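Local atomic coordinates of putative uncharacterized protein PH1780 (Pyrococcus horikoshii, PDB entry 2YZQ), a protein that is of unknown function but carries four CBS domain repeats and binds S-adenosylmethionine. Residues K124-I128 against E129-Q133; E141-P144 against L145-L149. One frame throughout, in Å; residues are numbered along the deposited sequence.

Overall arrangement
Interactions 1 and 2 are both short-range contacts near the surface, each built on one backbone carbonyl that accepts two amides three and four residues ahead; in interaction 2 the nearer-in-sequence bond is weak. They follow one another along the chain, with centres 31 Å apart and nearest atoms about 17 Å apart, and share no element. Interaction 1 is an isolated turn in the loop between helix 109-117 and strand 139-140; it adds aromatic side chains and buries Ile-128 against helix 240-250 and strand 263-269. Interaction 2 joins strand 139-140 to helix 145-153; between its two segments the side-chain packing comes down to methyl groups of Thr-143, Ala-147 and Ala-148.

Interaction 1 (K124-I128 against E129-Q133); sequences KGVEI and EPYYQ
The carbonyl of Ile-128 closes a type I beta turn with Tyr-131 and is shared with Tyr-132, in the loop between helix 109-117 and strand 139-140, where the chain passes from the second to the third CBS repeat. Ile-128 O accepts Tyr-131 N at 2.8 Å, the donor lying 46° above the carbonyl plane. Tyr-132 N, 3.2 Å from Ile-128 O, lies almost in line with the C=O bond (168°), though its N-H is not aimed straight at the oxygen. With two amides gripping it, this oxygen fixes the bend, and the negative phi and psi values of Glu-129 and Pro-130 agree with that turn type.

The tight part lies around Ile-128, whose buried side chain packs on Val-240 and Val-243 of helix 240-250 and on Ile-268. Its CG1 sits between the backbone N and carbonyl carbon (chi1 63°), 3.5 Å from Glu-129 N. Backbone bonds from Val-126 to Val-240 and from Ile-128 to Met-238 tie the incoming chain to the same region.

The solvent side is looser. Pro-130 is exposed, with its CD 3.5 Å from Glu-127 O and its CB over one face of the Tyr-131 ring. Glu-127 reaches His-237 and Glu-129 forms a salt bridge with Arg-134, so the two carboxylates take separate partners, their OE1 atoms 6.4 Å apart. Val-126 CG1 meets Tyr-131 CE2 obliquely at 4.3 Å, a marginal apolar touch. Back on the packed side, the Tyr-132 ring, against Ile-265 and Ile-268 and in cation-pi contact with Arg-134, turns an edge to the shared carbonyl: its CD2 lies 3.6 Å from Ile-128 O, near the ring plane.

Interaction 2 (E141-P144 against L145-L149); sequences EGTP and LKAAL
Pro-144 O takes the amide of Ala-148 at 3.1 Å, in the carbonyl plane and with an N-H...O angle of 155°, which is the first i to i+4 bond of helix 145-153. Ala-147 N is equally near to this oxygen, but its angle of only 121° makes that second bond weak. Beside them, Thr-143 brings its methyl to the first helical turn: CG2, anti to the backbone N (chi1 -56° for OG1), lies 3.6 Å from Ala-147 CB and 4.3 Å from Ala-148 CB.

The same rotation puts OG1 beside the backbone N, anti to the carbonyl carbon, where it is hydrogen-bonded to Trp-140 O, which helps to hold the methyl on the helix. Further out, Thr-143 and Leu-145 make backbone bonds to Val-223 and Lys-221. Asn-220 OD1 is the acceptor for Lys-146 N, giving the opening turn a polar partner that the proline ring cannot provide. The Leu-145 side chain rests on Asn-220 and Ile-226, and is itself about 11 Å from the bound S-adenosylmethionine.

A proline at the N-cap, preceded by a threonine packed on the first turn, thus makes the strand-to-helix junction of the beta-alpha-beta-beta-alpha CBS fold.

Interaction 1 (K124-I128 against E129-Q133)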
loop_
_atom_site.group_PDB
_atom_site.type_symbol
_atom_site.label_atom_id
_atom_site.label_comp_id
_atom_site.label_asym_id
_atom_site.label_seq_id
_atom_site.Cartn_x
_atom_site.Cartn_y
_atom_site.Cartn_z
ATOM N N LYS A 124 9.421 -15.547 -9.181
ATOM C CA LYS A 124 10.635 -15.924 -8.474
ATOM C C LYS A 124 11.793 -15.561 -9.391
ATOM O O LYS A 124 12.936 -15.430 -8.954
ATOM C CB LYS A 124 10.651 -17.429 -8.183
ATOM C CG LYS A 124 9.660 -17.863 -7.117
ATOM C CD LYS A 124 9.815 -19.337 -6.782
ATOM C CE LYS A 124 8.930 -19.727 -5.612
ATOM N NZ LYS A 124 9.099 -21.160 -5.247
ATOM N N GLY A 125 11.477 -15.387 -10.671
ATOM C CA GLY A 125 12.495 -15.038 -11.643
ATOM C C GLY A 125 12.361 -13.632 -12.198
ATOM O O GLY A 125 12.402 -13.432 -13.413
ATOM N N VAL A 126 12.202 -12.655 -11.311
ATOM C CA VAL A 126 12.072 -11.260 -11.722
ATOM C C VAL A 126 12.623 -10.318 -10.652
ATOM O O VAL A 126 12.016 -10.152 -9.592
ATOM C CB VAL A 126 10.597 -10.884 -11.984
ATOM C CG1 VAL A 126 10.510 -9.453 -12.487
ATOM C CG2 VAL A 126 9.977 -11.846 -12.992
ATOM N N GLU A 127 13.767 -9.698 -10.930
ATOM C CA GLU A 127 14.373 -8.773 -9.974
ATOM C C GLU A 127 13.590 -7.469 -9.973
ATOM O O GLU A 127 12.946 -7.118 -10.966
ATOM C CB GLU A 127 15.841 -8.493 -10.330
ATOM C CG GLU A 127 16.702 -9.744 -10.451
ATOM C CD GLU A 127 18.195 -9.453 -10.428
ATOM O OE1 GLU A 127 18.596 -8.331 -10.808
ATOM O OE2 GLU A 127 18.970 -10.353 -10.037
ATOM N N ILE A 128 13.651 -6.746 -8.861
ATOM C CA ILE A 128 12.927 -5.485 -8.744
ATOM C C ILE A 128 13.690 -4.278 -9.272
ATOM O O ILE A 128 13.171 -3.166 -9.257
ATOM C CB ILE A 128 12.553 -5.188 -7.268
ATOM C CG1 ILE A 128 13.823 -5.032 -6.420
ATOM C CG2 ILE A 128 11.667 -6.300 -6.728
ATOM C CD1 ILE A 128 13.565 -4.452 -5.036
ATOM N N GLU A 129 14.911 -4.495 -9.752
ATOM C CA GLU A 129 15.740 -3.396 -10.236
ATOM C C GLU A 129 15.029 -2.361 -11.115
ATOM O O GLU A 129 15.161 -1.160 -10.888
ATOM C CB GLU A 129 16.972 -3.958 -10.962
ATOM C CG GLU A 129 18.028 -2.926 -11.349
ATOM C CD GLU A 129 17.655 -2.137 -12.590
ATOM O OE1 GLU A 129 17.176 -2.757 -13.563
ATOM O OE2 GLU A 129 17.852 -0.902 -12.600
ATOM N N PRO A 130 14.234 -2.805 -12.103
ATOM C CA PRO A 130 13.552 -1.827 -12.962
ATOM C C PRO A 130 12.348 -1.112 -12.346
ATOM O O PRO A 130 11.875 -0.112 -12.892
ATOM C CB PRO A 130 13.114 -2.663 -14.174
ATOM C CG PRO A 130 13.916 -3.949 -14.075
ATOM C CD PRO A 130 14.011 -4.175 -12.595
ATOM N N TYR A 131 11.876 -1.602 -11.202
ATOM C CA TYR A 131 10.664 -1.065 -10.592
ATOM C C TYR A 131 10.716 -0.241 -9.314
ATOM O O TYR A 131 9.778 0.499 -9.035
ATOM C CB TYR A 131 9.694 -2.226 -10.358
ATOM C CG TYR A 131 9.557 -3.125 -11.558
ATOM C CD1 TYR A 131 8.856 -2.704 -12.685
ATOM C CD2 TYR A 131 10.170 -4.377 -11.591
ATOM C CE1 TYR A 131 8.771 -3.506 -13.821
ATOM C CE2 TYR A 131 10.091 -5.187 -12.723
ATOM C CZ TYR A 131 9.390 -4.742 -13.834
ATOM O OH TYR A 131 9.316 -5.525 -14.965
ATOM N N TYR A 132 11.777 -0.357 -8.528
ATOM C CA TYR A 132 11.798 0.383 -7.278
ATOM C C TYR A 132 11.974 1.884 -7.470
ATOM O O TYR A 132 12.577 2.338 -8.445
ATOM C CB TYR A 132 12.871 -0.193 -6.333
ATOM C CG TYR A 132 14.305 0.152 -6.663
ATOM C CD1 TYR A 132 14.860 1.367 -6.259
ATOM C CD2 TYR A 132 15.118 -0.748 -7.349
ATOM C CE1 TYR A 132 16.195 1.676 -6.529
ATOM C CE2 TYR A 132 16.452 -0.450 -7.626
ATOM C CZ TYR A 132 16.983 0.762 -7.212
ATOM O OH TYR A 132 18.299 1.064 -7.485
ATOM N N GLN A 133 11.403 2.649 -6.546
ATOM C CA GLN A 133 11.490 4.103 -6.587
ATOM C C GLN A 133 12.882 4.579 -6.207
ATOM O O GLN A 133 13.443 4.155 -5.196
ATOM C CB GLN A 133 10.489 4.737 -5.622
ATOM C CG GLN A 133 9.033 4.573 -6.003
ATOM C CD GLN A 133 8.709 5.221 -7.329
ATOM O OE1 GLN A 133 9.099 6.359 -7.588
ATOM N NE2 GLN A 133 7.984 4.501 -8.177
#

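Interaction 2 (E141-P144 against L145-L149)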
loop_
_atom_site.group_PDB
_atom_site.type_symbol
_atom_site.label_atom_id
_atom_site.label_comp_id
_atom_site.label_asym_id
_atom_site.label_seq_id
_atom_site.Cartn_x
_atom_site.Cartn_y
_atom_site.Cartn_z
ATOM N N GLU A 141 16.443 10.768 12.447
ATOM C CA GLU A 141 15.919 10.277 13.719
ATOM C C GLU A 141 15.738 11.358 14.784
ATOM O O GLU A 141 14.957 11.183 15.719
ATOM C CB GLU A 141 16.812 9.151 14.255
ATOM C CG GLU A 141 18.193 9.600 14.712
ATOM C CD GLU A 141 19.098 8.432 15.047
ATOM O OE1 GLU A 141 18.600 7.423 15.599
ATOM O OE2 GLU A 141 20.312 8.524 14.772
ATOM N N GLY A 142 16.451 12.470 14.646
ATOM C CA GLY A 142 16.323 13.536 15.623
ATOM C C GLY A 142 15.193 14.512 15.340
ATOM O O GLY A 142 14.981 15.453 16.103
ATOM N N THR A 143 14.454 14.282 14.258
ATOM C CA THR A 143 13.361 15.165 13.871
ATOM C C THR A 143 12.149 15.099 14.801
ATOM O O THR A 143 11.653 14.021 15.112
ATOM C CB THR A 143 12.875 14.842 12.436
ATOM O OG1 THR A 143 13.981 14.920 11.527
ATOM C CG2 THR A 143 11.790 15.823 11.995
ATOM N N PRO A 144 11.671 16.264 15.272
ATOM C CA PRO A 144 10.505 16.305 16.157
ATOM C C PRO A 144 9.330 15.643 15.439
ATOM O O PRO A 144 9.162 15.799 14.226
ATOM C CB PRO A 144 10.293 17.796 16.371
ATOM C CG PRO A 144 11.694 18.320 16.372
ATOM C CD PRO A 144 12.314 17.588 15.194
ATOM N N LEU A 145 8.512 14.919 16.192
ATOM C CA LEU A 145 7.379 14.196 15.625
ATOM C C LEU A 145 6.471 14.963 14.669
ATOM O O LEU A 145 6.086 14.438 13.627
ATOM C CB LEU A 145 6.526 13.604 16.749
ATOM C CG LEU A 145 5.435 12.649 16.271
ATOM C CD1 LEU A 145 6.075 11.465 15.555
ATOM C CD2 LEU A 145 4.607 12.176 17.462
ATOM N N LYS A 146 6.109 16.193 15.018
ATOM C CA LYS A 146 5.226 16.972 14.161
ATOM C C LYS A 146 5.811 17.203 12.777
ATOM O O LYS A 146 5.097 17.124 11.779
ATOM C CB LYS A 146 4.898 18.314 14.811
ATOM C CG LYS A 146 3.969 18.207 16.007
ATOM C CD LYS A 146 3.615 19.587 16.543
ATOM C CE LYS A 146 3.023 20.484 15.457
ATOM N NZ LYS A 146 1.762 19.943 14.877
ATOM N N ALA A 147 7.104 17.496 12.716
ATOM C CA ALA A 147 7.753 17.718 11.430
ATOM C C ALA A 147 7.853 16.405 10.663
ATOM O O ALA A 147 7.764 16.387 9.435
ATOM C CB ALA A 147 9.145 18.312 11.639
ATOM N N ALA A 148 8.050 15.310 11.391
ATOM C CA ALA A 148 8.147 13.995 10.769
ATOM C C ALA A 148 6.786 13.626 10.191
ATOM O O ALA A 148 6.698 13.027 9.122
ATOM C CB ALA A 148 8.588 12.957 11.796
ATOM N N LEU A 149 5.724 13.988 10.904
ATOM C CA LEU A 149 4.374 13.696 10.435
ATOM C C LEU A 149 4.049 14.509 9.188
ATOM O O LEU A 149 3.358 14.032 8.284
ATOM C CB LEU A 149 3.350 13.985 11.535
ATOM C CG LEU A 149 3.363 12.990 12.695
ATOM C CD1 LEU A 149 2.328 13.397 13.734
ATOM C CD2 LEU A 149 3.074 11.593 12.162
#